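Local coordinates for sialyltransferase 0160 (Photobacterium damselae, PDB 4R84), which transfers sialic acid from its CMP-activated donor to a galactoside acceptor, probably in α2,6 linkage, using a GT-B glycosyltransferase fold, at residues A[301-306]-A[488-493]; A[228-233]-A[282-287]; A[68-73]-A[84-89]; A[165-170]-A[333-338]. All coordinates share one frame; numbering follows the deposited sequence.

Contact 1: residues A[301-306]-A[488-493]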
loop_
_atom_site.group_PDB
_atom_site.type_symbol
_atom_site.label_atom_id
_atom_site.label_comp_id
_atom_site.label_asym_id
_atom_site.label_seq_id
_atom_site.Cartn_x
_atom_site.Cartn_y
_atom_site.Cartn_z
ATOM N N ASP A 301 -20.217 -4.708 -4.585
ATOM C CA ASP A 301 -21.409 -5.439 -4.135
ATOM C C ASP A 301 -22.634 -4.535 -4.085
ATOM O O ASP A 301 -23.690 -4.876 -4.621
ATOM C CB ASP A 301 -21.194 -6.048 -2.743
ATOM C CG ASP A 301 -20.109 -7.107 -2.719
ATOM O OD1 ASP A 301 -20.020 -7.892 -3.685
ATOM O OD2 ASP A 301 -19.350 -7.153 -1.727
ATOM N N VAL A 302 -22.501 -3.397 -3.406
ATOM C CA VAL A 302 -23.671 -2.540 -3.147
ATOM C C VAL A 302 -24.148 -1.799 -4.392
ATOM O O VAL A 302 -25.320 -1.446 -4.495
ATOM C CB VAL A 302 -23.405 -1.506 -2.025
ATOM C CG1 VAL A 302 -23.070 -2.216 -0.721
ATOM C CG2 VAL A 302 -22.296 -0.539 -2.415
ATOM N N GLU A 303 -23.256 -1.568 -5.343
ATOM C CA GLU A 303 -23.653 -0.932 -6.591
ATOM C C GLU A 303 -23.974 -1.983 -7.643
ATOM O O GLU A 303 -23.082 -2.599 -8.218
ATOM C CB GLU A 303 -22.567 0.038 -7.071
ATOM C CG GLU A 303 -22.846 0.618 -8.431
ATOM C CD GLU A 303 -24.228 1.256 -8.504
ATOM O OE1 GLU A 303 -24.474 2.255 -7.801
ATOM O OE2 GLU A 303 -25.072 0.740 -9.268
ATOM N N ALA A 304 -25.266 -2.181 -7.905
ATOM C CA ALA A 304 -25.695 -3.319 -8.712
ATOM C C ALA A 304 -25.125 -3.295 -10.122
ATOM O O ALA A 304 -24.893 -4.354 -10.707
ATOM C CB ALA A 304 -27.212 -3.388 -8.766
ATOM N N ASN A 305 -24.864 -2.103 -10.660
ATOM C CA ASN A 305 -24.316 -2.011 -12.011
ATOM C C ASN A 305 -22.810 -2.295 -12.067
ATOM O O ASN A 305 -22.197 -2.149 -13.123
ATOM C CB ASN A 305 -24.583 -0.636 -12.612
ATOM C CG ASN A 305 -26.025 -0.479 -13.081
ATOM O OD1 ASN A 305 -26.619 -1.415 -13.608
ATOM N ND2 ASN A 305 -26.590 0.705 -12.886
ATOM N N LEU A 306 -22.231 -2.696 -10.941
ATOM C CA LEU A 306 -20.822 -3.088 -10.909
ATOM C C LEU A 306 -20.651 -4.572 -10.600
ATOM O O LEU A 306 -19.525 -5.056 -10.446
ATOM C CB LEU A 306 -20.044 -2.265 -9.875
ATOM C CG LEU A 306 -19.801 -0.795 -10.231
ATOM C CD1 LEU A 306 -19.032 -0.103 -9.118
ATOM C CD2 LEU A 306 -19.081 -0.612 -11.572
ATOM N N MET A 488 -20.604 8.280 -1.872
ATOM C CA MET A 488 -20.544 8.223 -0.422
ATOM C C MET A 488 -21.891 7.825 0.182
ATOM O O MET A 488 -21.935 7.103 1.182
ATOM C CB MET A 488 -20.101 9.572 0.140
ATOM C CG MET A 488 -18.772 10.028 -0.400
ATOM S SD MET A 488 -18.213 11.531 0.419
ATOM C CE MET A 488 -17.738 10.865 1.985
ATOM N N LEU A 489 -22.985 8.289 -0.420
ATOM C CA LEU A 489 -24.318 7.882 0.022
ATOM C C LEU A 489 -24.535 6.380 -0.170
ATOM O O LEU A 489 -25.008 5.706 0.736
ATOM C CB LEU A 489 -25.398 8.685 -0.712
ATOM C CG LEU A 489 -25.534 10.171 -0.332
ATOM C CD1 LEU A 489 -26.430 10.905 -1.316
ATOM C CD2 LEU A 489 -26.066 10.356 1.083
ATOM N N THR A 490 -24.192 5.866 -1.348
ATOM C CA THR A 490 -24.326 4.433 -1.662
ATOM C C THR A 490 -23.494 3.563 -0.712
ATOM O O THR A 490 -23.909 2.463 -0.315
ATOM C CB THR A 490 -23.910 4.150 -3.122
ATOM O OG1 THR A 490 -24.805 4.838 -4.003
ATOM C CG2 THR A 490 -23.956 2.658 -3.444
ATOM N N LEU A 491 -22.315 4.062 -0.368
ATOM C CA LEU A 491 -21.406 3.373 0.544
ATOM C C LEU A 491 -21.771 3.571 2.017
ATOM O O LEU A 491 -21.172 2.958 2.890
ATOM C CB LEU A 491 -19.967 3.837 0.294
ATOM C CG LEU A 491 -19.307 3.329 -0.988
ATOM C CD1 LEU A 491 -17.963 4.033 -1.196
ATOM C CD2 LEU A 491 -19.129 1.821 -0.929
ATOM N N GLY A 492 -22.735 4.444 2.309
ATOM C CA GLY A 492 -23.149 4.636 3.688
ATOM C C GLY A 492 -22.179 5.453 4.526
ATOM O O GLY A 492 -22.252 5.465 5.760
ATOM N N ILE A 493 -21.297 6.182 3.860
ATOM C CA ILE A 493 -20.323 6.989 4.572
ATOM C C ILE A 493 -21.036 8.162 5.197
ATOM O O ILE A 493 -20.778 8.529 6.342
ATOM C CB ILE A 493 -19.209 7.488 3.645
ATOM C CG1 ILE A 493 -18.463 6.288 3.056
ATOM C CG2 ILE A 493 -18.264 8.418 4.406
ATOM C CD1 ILE A 493 -17.438 6.659 2.004
#

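Contact 2: residues A[228-233]-A[282-287]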
loop_
_atom_site.group_PDB
_atom_site.type_symbol
_atom_site.label_atom_id
_atom_site.label_comp_id
_atom_site.label_asym_id
_atom_site.label_seq_id
_atom_site.Cartn_x
_atom_site.Cartn_y
_atom_site.Cartn_z
ATOM N N SER A 228 6.552 -11.042 -11.693
ATOM C CA SER A 228 5.990 -12.128 -10.903
ATOM C C SER A 228 4.711 -11.724 -10.164
ATOM O O SER A 228 3.921 -12.574 -9.778
ATOM C CB SER A 228 7.024 -12.649 -9.905
ATOM O OG SER A 228 7.512 -11.621 -9.051
ATOM N N HIS A 229 4.531 -10.435 -9.921
ATOM C CA HIS A 229 3.349 -9.979 -9.191
ATOM C C HIS A 229 3.115 -8.479 -9.351
ATOM O O HIS A 229 4.061 -7.704 -9.424
ATOM C CB HIS A 229 3.480 -10.289 -7.707
ATOM C CG HIS A 229 2.168 -10.330 -6.994
ATOM N ND1 HIS A 229 1.626 -9.228 -6.366
ATOM C CD2 HIS A 229 1.270 -11.331 -6.840
ATOM C CE1 HIS A 229 0.460 -9.554 -5.841
ATOM N NE2 HIS A 229 0.218 -10.822 -6.116
ATOM N N ILE A 230 1.839 -8.076 -9.369
ATOM C CA ILE A 230 1.479 -6.663 -9.424
ATOM C C ILE A 230 0.473 -6.421 -8.307
ATOM O O ILE A 230 -0.486 -7.170 -8.187
ATOM C CB ILE A 230 0.856 -6.284 -10.782
ATOM C CG1 ILE A 230 1.817 -6.608 -11.918
ATOM C CG2 ILE A 230 0.468 -4.793 -10.817
ATOM C CD1 ILE A 230 1.237 -6.326 -13.311
ATOM N N SER A 231 0.730 -5.431 -7.455
ATOM C CA SER A 231 -0.233 -5.059 -6.402
ATOM C C SER A 231 -0.655 -3.629 -6.666
ATOM O O SER A 231 0.192 -2.732 -6.674
ATOM C CB SER A 231 0.362 -5.185 -4.995
ATOM O OG SER A 231 0.677 -6.536 -4.656
ATOM N N LEU A 232 -1.958 -3.419 -6.856
ATOM C CA LEU A 232 -2.489 -2.098 -7.164
ATOM C C LEU A 232 -3.348 -1.619 -6.006
ATOM O O LEU A 232 -4.133 -2.390 -5.458
ATOM C CB LEU A 232 -3.304 -2.140 -8.464
ATOM C CG LEU A 232 -2.536 -2.677 -9.674
ATOM C CD1 LEU A 232 -3.431 -2.706 -10.899
ATOM C CD2 LEU A 232 -1.279 -1.849 -9.969
ATOM N N TYR A 233 -3.157 -0.364 -5.605
ATOM C CA TYR A 233 -3.873 0.201 -4.462
ATOM C C TYR A 233 -4.668 1.428 -4.869
ATOM O O TYR A 233 -4.138 2.331 -5.513
ATOM C CB TYR A 233 -2.897 0.597 -3.345
ATOM C CG TYR A 233 -2.020 -0.545 -2.852
ATOM C CD1 TYR A 233 -0.891 -0.935 -3.574
ATOM C CD2 TYR A 233 -2.312 -1.219 -1.674
ATOM C CE1 TYR A 233 -0.073 -1.971 -3.130
ATOM C CE2 TYR A 233 -1.495 -2.275 -1.221
ATOM C CZ TYR A 233 -0.393 -2.639 -1.959
ATOM O OH TYR A 233 0.411 -3.667 -1.526
ATOM N N TYR A 282 -8.153 -2.134 -15.302
ATOM C CA TYR A 282 -8.688 -3.339 -14.681
ATOM C C TYR A 282 -8.532 -4.583 -15.550
ATOM O O TYR A 282 -9.302 -5.535 -15.430
ATOM C CB TYR A 282 -10.164 -3.142 -14.307
ATOM C CG TYR A 282 -10.351 -2.199 -13.144
ATOM C CD1 TYR A 282 -9.831 -2.497 -11.891
ATOM C CD2 TYR A 282 -11.055 -1.015 -13.299
ATOM C CE1 TYR A 282 -9.999 -1.633 -10.824
ATOM C CE2 TYR A 282 -11.231 -0.140 -12.239
ATOM C CZ TYR A 282 -10.713 -0.450 -11.009
ATOM O OH TYR A 282 -10.890 0.421 -9.963
ATOM N N ASN A 283 -7.523 -4.580 -16.414
ATOM C CA ASN A 283 -7.181 -5.768 -17.202
ATOM C C ASN A 283 -5.837 -6.392 -16.836
ATOM O O ASN A 283 -5.396 -7.340 -17.487
ATOM C CB ASN A 283 -7.160 -5.435 -18.688
ATOM C CG ASN A 283 -8.507 -5.598 -19.337
ATOM O OD1 ASN A 283 -9.334 -6.400 -18.892
ATOM N ND2 ASN A 283 -8.741 -4.835 -20.398
ATOM N N TRP A 284 -5.165 -5.853 -15.827
ATOM C CA TRP A 284 -3.821 -6.340 -15.513
ATOM C C TRP A 284 -3.843 -7.780 -15.015
ATOM O O TRP A 284 -2.901 -8.532 -15.270
ATOM C CB TRP A 284 -3.142 -5.421 -14.507
ATOM C CG TRP A 284 -2.770 -4.120 -15.176
ATOM C CD1 TRP A 284 -3.550 -3.006 -15.299
ATOM C CD2 TRP A 284 -1.539 -3.824 -15.837
ATOM N NE1 TRP A 284 -2.874 -2.035 -16.000
ATOM C CE2 TRP A 284 -1.635 -2.520 -16.348
ATOM C CE3 TRP A 284 -0.356 -4.548 -16.061
ATOM C CZ2 TRP A 284 -0.593 -1.906 -17.050
ATOM C CZ3 TRP A 284 0.677 -3.943 -16.760
ATOM C CH2 TRP A 284 0.552 -2.633 -17.245
ATOM N N HIS A 285 -4.925 -8.171 -14.343
ATOM C CA HIS A 285 -5.027 -9.533 -13.807
ATOM C C HIS A 285 -5.197 -10.596 -14.902
ATOM O O HIS A 285 -5.055 -11.789 -14.637
ATOM C CB HIS A 285 -6.182 -9.618 -12.813
ATOM C CG HIS A 285 -7.528 -9.476 -13.445
ATOM N ND1 HIS A 285 -7.913 -8.336 -14.118
ATOM C CD2 HIS A 285 -8.582 -10.325 -13.506
ATOM C CE1 HIS A 285 -9.144 -8.493 -14.577
ATOM N NE2 HIS A 285 -9.572 -9.691 -14.217
ATOM N N LYS A 286 -5.488 -10.156 -16.126
ATOM C CA LYS A 286 -5.602 -11.048 -17.286
ATOM C C LYS A 286 -4.235 -11.388 -17.854
ATOM O O LYS A 286 -4.088 -12.323 -18.643
ATOM C CB LYS A 286 -6.458 -10.400 -18.384
ATOM C CG LYS A 286 -7.928 -10.159 -18.054
ATOM C CD LYS A 286 -8.742 -11.441 -18.111
ATOM C CE LYS A 286 -8.889 -12.103 -16.765
ATOM N NZ LYS A 286 -9.688 -13.357 -16.881
ATOM N N LEU A 287 -3.233 -10.616 -17.471
ATOM C CA LEU A 287 -1.900 -10.773 -18.048
ATOM C C LEU A 287 -0.814 -11.123 -17.040
ATOM O O LEU A 287 0.205 -11.735 -17.399
ATOM C CB LEU A 287 -1.508 -9.493 -18.790
ATOM C CG LEU A 287 -2.454 -9.096 -19.927
ATOM C CD1 LEU A 287 -2.040 -7.764 -20.540
ATOM C CD2 LEU A 287 -2.511 -10.172 -20.991
#

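Contact 3: residues A[68-73]-A[84-89]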
loop_
_atom_site.group_PDB
_atom_site.type_symbol
_atom_site.label_atom_id
_atom_site.label_comp_id
_atom_site.label_asym_id
_atom_site.label_seq_id
_atom_site.Cartn_x
_atom_site.Cartn_y
_atom_site.Cartn_z
ATOM N N THR A 68 19.968 -31.908 -8.811
ATOM C CA THR A 68 21.270 -32.114 -9.443
ATOM C C THR A 68 22.379 -32.320 -8.408
ATOM O O THR A 68 22.473 -31.575 -7.436
ATOM C CB THR A 68 21.597 -30.921 -10.349
ATOM O OG1 THR A 68 20.555 -30.786 -11.320
ATOM C CG2 THR A 68 22.914 -31.113 -11.072
ATOM N N PRO A 69 23.205 -33.367 -8.587
ATOM C CA PRO A 69 24.254 -33.610 -7.593
ATOM C C PRO A 69 25.140 -32.396 -7.332
ATOM O O PRO A 69 25.651 -31.786 -8.269
ATOM C CB PRO A 69 25.072 -34.752 -8.222
ATOM C CG PRO A 69 24.076 -35.475 -9.076
ATOM C CD PRO A 69 23.169 -34.408 -9.629
ATOM N N ILE A 70 25.294 -32.039 -6.060
ATOM C CA ILE A 70 26.017 -30.830 -5.696
ATOM C C ILE A 70 26.775 -31.002 -4.376
ATOM O O ILE A 70 27.651 -30.200 -4.038
ATOM C CB ILE A 70 25.046 -29.617 -5.593
ATOM C CG1 ILE A 70 25.809 -28.293 -5.681
ATOM C CG2 ILE A 70 24.239 -29.697 -4.322
ATOM C CD1 ILE A 70 24.891 -27.063 -5.765
ATOM N N LEU A 71 26.464 -32.070 -3.650
ATOM C CA LEU A 71 27.112 -32.312 -2.371
ATOM C C LEU A 71 28.552 -32.719 -2.622
ATOM O O LEU A 71 28.792 -33.664 -3.366
ATOM C CB LEU A 71 26.379 -33.401 -1.579
ATOM C CG LEU A 71 26.839 -33.606 -0.132
ATOM C CD1 LEU A 71 26.646 -32.342 0.671
ATOM C CD2 LEU A 71 26.115 -34.776 0.523
ATOM N N ASN A 72 29.497 -32.009 -2.005
ATOM C CA ASN A 72 30.913 -32.367 -2.093
ATOM C C ASN A 72 31.210 -33.563 -1.195
ATOM O O ASN A 72 30.635 -33.693 -0.117
ATOM C CB ASN A 72 31.808 -31.197 -1.676
ATOM C CG ASN A 72 31.738 -30.030 -2.635
ATOM O OD1 ASN A 72 31.836 -30.200 -3.850
ATOM N ND2 ASN A 72 31.588 -28.830 -2.090
ATOM N N GLU A 73 32.123 -34.425 -1.625
ATOM C CA GLU A 73 32.448 -35.614 -0.845
ATOM C C GLU A 73 32.868 -35.307 0.586
ATOM O O GLU A 73 32.431 -35.977 1.523
ATOM C CB GLU A 73 33.552 -36.416 -1.544
ATOM C CG GLU A 73 33.706 -37.853 -1.044
ATOM C CD GLU A 73 32.468 -38.710 -1.254
ATOM O OE1 GLU A 73 31.646 -38.385 -2.138
ATOM O OE2 GLU A 73 32.315 -39.711 -0.523
ATOM N N VAL A 84 26.145 -23.215 -1.621
ATOM C CA VAL A 84 26.146 -22.009 -2.446
ATOM C C VAL A 84 25.209 -22.208 -3.623
ATOM O O VAL A 84 25.428 -23.100 -4.443
ATOM C CB VAL A 84 27.541 -21.668 -2.983
ATOM C CG1 VAL A 84 27.492 -20.379 -3.814
ATOM C CG2 VAL A 84 28.534 -21.545 -1.837
ATOM N N ALA A 85 24.143 -21.412 -3.687
ATOM C CA ALA A 85 23.152 -21.565 -4.745
ATOM C C ALA A 85 23.728 -21.247 -6.118
ATOM O O ALA A 85 24.236 -20.149 -6.344
ATOM C CB ALA A 85 21.930 -20.672 -4.473
ATOM N N PRO A 86 23.626 -22.202 -7.051
ATOM C CA PRO A 86 24.098 -22.003 -8.424
ATOM C C PRO A 86 23.188 -21.082 -9.215
ATOM O O PRO A 86 22.042 -20.834 -8.790
ATOM C CB PRO A 86 24.067 -23.416 -9.015
ATOM C CG PRO A 86 23.047 -24.128 -8.220
ATOM C CD PRO A 86 23.144 -23.576 -6.828
ATOM N N GLU A 87 23.685 -20.602 -10.351
ATOM C CA GLU A 87 22.871 -19.842 -11.295
ATOM C C GLU A 87 22.277 -20.801 -12.317
ATOM O O GLU A 87 23.000 -21.496 -13.030
ATOM C CB GLU A 87 23.694 -18.738 -11.973
ATOM C CG GLU A 87 24.060 -17.629 -11.006
ATOM C CD GLU A 87 25.153 -16.724 -11.519
ATOM O OE1 GLU A 87 26.193 -17.227 -11.980
ATOM O OE2 GLU A 87 24.970 -15.504 -11.456
ATOM N N LEU A 88 20.947 -20.844 -12.355
ATOM C CA LEU A 88 20.206 -21.860 -13.085
ATOM C C LEU A 88 19.332 -21.238 -14.161
ATOM O O LEU A 88 19.148 -20.028 -14.186
ATOM C CB LEU A 88 19.338 -22.660 -12.117
ATOM C CG LEU A 88 20.054 -23.349 -10.963
ATOM C CD1 LEU A 88 19.033 -23.973 -10.025
ATOM C CD2 LEU A 88 21.033 -24.402 -11.479
ATOM N N LYS A 89 18.760 -22.082 -15.015
ATOM C CA LYS A 89 17.857 -21.611 -16.055
ATOM C C LYS A 89 16.442 -21.515 -15.473
ATOM O O LYS A 89 15.580 -20.827 -16.016
ATOM C CB LYS A 89 17.861 -22.587 -17.228
ATOM C CG LYS A 89 19.181 -22.692 -17.970
ATOM C CD LYS A 89 19.032 -23.559 -19.214
ATOM C CE LYS A 89 20.344 -23.684 -19.975
ATOM N NZ LYS A 89 21.292 -24.590 -19.261
#

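Contact 4: residues A[165-170]-A[333-338]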
loop_
_atom_site.group_PDB
_atom_site.type_symbol
_atom_site.label_atom_id
_atom_site.label_comp_id
_atom_site.label_asym_id
_atom_site.label_seq_id
_atom_site.Cartn_x
_atom_site.Cartn_y
_atom_site.Cartn_z
ATOM N N ASN A 165 18.378 2.414 4.193
ATOM C CA ASN A 165 19.331 1.327 4.370
ATOM C C ASN A 165 18.749 0.216 5.245
ATOM O O ASN A 165 18.987 -0.975 4.993
ATOM C CB ASN A 165 20.636 1.866 4.958
ATOM C CG ASN A 165 21.441 2.665 3.943
ATOM O OD1 ASN A 165 21.259 2.512 2.734
ATOM N ND2 ASN A 165 22.314 3.543 4.431
ATOM N N LYS A 166 17.956 0.599 6.241
ATOM C CA LYS A 166 17.294 -0.366 7.114
ATOM C C LYS A 166 16.372 -1.293 6.340
ATOM O O LYS A 166 16.155 -2.434 6.741
ATOM C CB LYS A 166 16.458 0.344 8.196
ATOM C CG LYS A 166 17.232 1.162 9.225
ATOM C CD LYS A 166 16.274 1.728 10.277
ATOM C CE LYS A 166 16.964 2.678 11.245
ATOM N NZ LYS A 166 17.946 1.994 12.146
ATOM N N LEU A 167 15.844 -0.807 5.219
ATOM C CA LEU A 167 14.802 -1.531 4.506
ATOM C C LEU A 167 15.223 -1.994 3.113
ATOM O O LEU A 167 14.387 -2.457 2.338
ATOM C CB LEU A 167 13.531 -0.655 4.415
ATOM C CG LEU A 167 12.846 -0.335 5.755
ATOM C CD1 LEU A 167 11.727 0.692 5.566
ATOM C CD2 LEU A 167 12.270 -1.600 6.355
ATOM N N ASN A 168 16.521 -1.905 2.820
ATOM C CA ASN A 168 17.063 -2.278 1.506
ATOM C C ASN A 168 16.353 -1.522 0.378
ATOM O O ASN A 168 16.029 -2.067 -0.684
ATOM C CB ASN A 168 16.956 -3.794 1.304
ATOM C CG ASN A 168 17.944 -4.562 2.178
ATOM O OD1 ASN A 168 18.866 -3.978 2.740
ATOM N ND2 ASN A 168 17.750 -5.870 2.291
ATOM N N ILE A 169 16.136 -0.242 0.641
ATOM C CA ILE A 169 15.510 0.670 -0.297
ATOM C C ILE A 169 16.528 1.562 -1.004
ATOM O O ILE A 169 17.413 2.138 -0.363
ATOM C CB ILE A 169 14.498 1.573 0.423
ATOM C CG1 ILE A 169 13.242 0.789 0.812
ATOM C CG2 ILE A 169 14.144 2.739 -0.453
ATOM C CD1 ILE A 169 12.272 1.623 1.679
ATOM N N HIS A 170 16.402 1.658 -2.325
ATOM C CA HIS A 170 17.063 2.702 -3.105
ATOM C C HIS A 170 15.971 3.609 -3.642
ATOM O O HIS A 170 15.086 3.146 -4.347
ATOM C CB HIS A 170 17.874 2.097 -4.253
ATOM C CG HIS A 170 18.878 3.033 -4.861
ATOM N ND1 HIS A 170 18.610 4.363 -5.110
ATOM C CD2 HIS A 170 20.150 2.823 -5.278
ATOM C CE1 HIS A 170 19.673 4.932 -5.652
ATOM N NE2 HIS A 170 20.621 4.020 -5.764
ATOM N N GLN A 333 6.696 -0.885 14.298
ATOM C CA GLN A 333 5.720 0.208 14.402
ATOM C C GLN A 333 6.453 1.541 14.553
ATOM O O GLN A 333 6.098 2.539 13.911
ATOM C CB GLN A 333 4.755 -0.011 15.576
ATOM C CG GLN A 333 3.790 -1.167 15.384
ATOM C CD GLN A 333 2.772 -1.273 16.518
ATOM O OE1 GLN A 333 2.577 -0.331 17.283
ATOM N NE2 GLN A 333 2.146 -2.438 16.642
ATOM N N THR A 334 7.491 1.548 15.391
ATOM C CA THR A 334 8.290 2.747 15.606
ATOM C C THR A 334 8.934 3.235 14.313
ATOM O O THR A 334 9.014 4.441 14.067
ATOM C CB THR A 334 9.392 2.497 16.654
ATOM O OG1 THR A 334 8.780 2.199 17.916
ATOM C CG2 THR A 334 10.275 3.723 16.815
ATOM N N LEU A 335 9.402 2.296 13.496
ATOM C CA LEU A 335 10.006 2.633 12.205
ATOM C C LEU A 335 8.987 3.257 11.240
ATOM O O LEU A 335 9.281 4.256 10.578
ATOM C CB LEU A 335 10.645 1.394 11.571
ATOM C CG LEU A 335 11.280 1.572 10.187
ATOM C CD1 LEU A 335 12.240 2.754 10.130
ATOM C CD2 LEU A 335 11.977 0.290 9.766
ATOM N N PHE A 336 7.810 2.645 11.136
ATOM C CA PHE A 336 6.740 3.195 10.302
ATOM C C PHE A 336 6.425 4.626 10.726
ATOM O O PHE A 336 6.369 5.524 9.890
ATOM C CB PHE A 336 5.483 2.337 10.398
ATOM C CG PHE A 336 4.307 2.884 9.637
ATOM C CD1 PHE A 336 4.120 2.579 8.309
ATOM C CD2 PHE A 336 3.369 3.681 10.272
ATOM C CE1 PHE A 336 3.026 3.068 7.608
ATOM C CE2 PHE A 336 2.290 4.181 9.577
ATOM C CZ PHE A 336 2.115 3.867 8.250
ATOM N N LEU A 337 6.237 4.826 12.026
ATOM C CA LEU A 337 5.870 6.139 12.559
ATOM C C LEU A 337 6.918 7.205 12.272
ATOM O O LEU A 337 6.584 8.357 11.987
ATOM C CB LEU A 337 5.634 6.045 14.070
ATOM C CG LEU A 337 4.389 5.252 14.454
ATOM C CD1 LEU A 337 4.376 4.984 15.960
ATOM C CD2 LEU A 337 3.116 6.026 14.013
ATOM N N ASP A 338 8.189 6.820 12.368
ATOM C CA ASP A 338 9.295 7.731 12.115
ATOM C C ASP A 338 9.321 8.189 10.670
ATOM O O ASP A 338 9.466 9.375 10.379
ATOM C CB ASP A 338 10.621 7.058 12.478
ATOM C CG ASP A 338 11.812 7.975 12.273
ATOM O OD1 ASP A 338 11.955 8.956 13.035
ATOM O OD2 ASP A 338 12.613 7.704 11.356
#

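Contact 1: residues A[301-306]-A[488-493]
The carboxylate of E303 is the flat group that meets T490. Its OE1 lies 4.4 Å from T490 CG2, a loose contact in which no hydrogen bond is made. OE2 is turned to its own chain and takes the backbone N-H of N305 on its anti lone pair, nearly straight at 167°, which holds the carboxylate in place beside the 3-10 segment 304-306.

The closest approach is methyl to methyl, V302 CG2 to T490 CG2 at 3.7 Å, the two side chains running antiparallel alongside each other. V302 CG2 also comes within 4.2 Å of L491 CD2. In T490, chi1 -63° turns OG1 back to Q486 O, one turn earlier, and puts CG2, anti to the backbone N, toward V302.

The last turn is capped at G492, whose phi is 76°, in a Schellman motif: I493 N bonds to M488 O at 2.9 Å, and G492 N to L489 O at 3.0 Å. Here the end of helix 483-490 meets the end of helix 299-302, consistent with the GT-B fold, in which the C-terminal helices return to the N-terminal Rossmann half.

Contact 2: residues A[228-233]-A[282-287]
In the Rossmann-type sheet of this GT-B enzyme, I230 and L232 on strand 225-233 carry the indole of W284, which comes from the loop leading into strand 290-294. I230 CD1 meets the six-membered ring, 3.6 Å from W284 CE3, the nearest pair of atoms. L232 CD1 approaches the five-membered ring, 4.4 Å from W284 CD1. Both methyls come obliquely to the ring, and the side chain of I230 crosses that of W284 at about a right angle.

I230 reaches this far because its chain is extended, chi2 177°, carrying CD1 out from the sheet across a separation of 8.1 Å between I230 CA and W284 CA. Strands 225-233 and 290-294 are parallel neighbours, so the intervening chain, with helix 252-267, forms a β-α-β crossover. W284 lies where that connection comes back to the sheet, with its side chain also against L267 of the helix and Y292 of the returning strand.

The one polar atom of the buried indole, NE1, is satisfied by N280 O. The backbone behind W284 is turned by two bonds, K286 N to N283 O at 3.1 Å and L287 N to W284 O at 3.0 Å.

Contact 3: residues A[68-73]-A[84-89]
The side chain of I70 points from its loop toward P86, and its contact across to 84-89 is made by the last carbon. At CB it is still 6.5 Å from P86 CD. Of the two branches there, CG2 stays back, 6.7 Å from P86 CD. CG1 is the branch that advances: placed anti to the backbone N, chi1 -161°, it comes to 5.5 Å from P86 CD. A second extended torsion, chi2 173°, then carries CD1 onward to meet P86 CD at 4.0 Å. CD1 also lies 4.2 Å from V84 O, a van der Waals neighbour at the point where strand 81-84 gives way to loop.

The touch is thus a single methyl arriving end-on at the CD corner of the proline ring, and the two segments together bury just 68 Å². Y94 of strand 92-101 lies against both I70 and P86, and F83 and F96 also touch I70. Behind the side chain, Q64 OE1 accepts the backbone N-H groups of both I70 and L71, tying the loop to strand 59-66.

Two loops of the β-domain meet beside Y94, consistent with the sandwich architecture of PKD-like domains.

Contact 4: residues A[165-170]-A[333-338]
K166 and L167, at the end of helix 161-166 in the β-α-β crossover joining the parallel strands 149-154 and 169-175 of the Rossmann-type sheet, are met by L335 of helix 330-340.

The apolar part is formed by two leucines that meet end to end. L335 CD2 lies 3.9 Å from L167 CD2 and 4.2 Å from L167 CG. With CG anti to the backbone N, chi1 178°, the fork of L335 is swung so that both methyls face 165-170. Each is used, one for each residue of the opposite segment.

The second kind of contact is aliphatic but comes from a charged residue. K166 runs past L335 in the opposite direction, with its CD 4.2 Å from L335 CD1. Its chain is extended as far as CE and then bends, chi4 -68°.

Polar ties lie around this apolar centre, with no hydrogen bond between the two segments themselves. K142 NZ bonds to K166 O and R150 NH1 to L167 O, holding the chain where it leaves the helix. The neighbouring F336 points away from 165-170 and packs on L135, I136 and I139 of helix 129-144. One further tie joins the two helices directly beside the contact: D338 OD2 accepts a hydrogen bond from ND2 of N163, in helix 161-166.

In the fold
Contact 2 is fully buried, contacts 1 and 4 partly so, and contact 3 lies at the surface, its centre 37 Å from that of the chain. None has a hydrogen bond between its segments; the difference is in what touches: an indole with aliphatic methyls in contact 2, leucines with a lysine chain in contact 4, valine, threonine and leucine methyls, with a carboxylate loosely beside them, in contact 1, and a lone isoleucine methyl on proline in contact 3. Contacts 2 and 4 reach the same sheet, centres 26 Å apart, and contact 2 is nested within the loop closed by contact 4. Contacts 1 and 4 interleave along the chain, whereas contact 3 belongs to the separate PKD-like region.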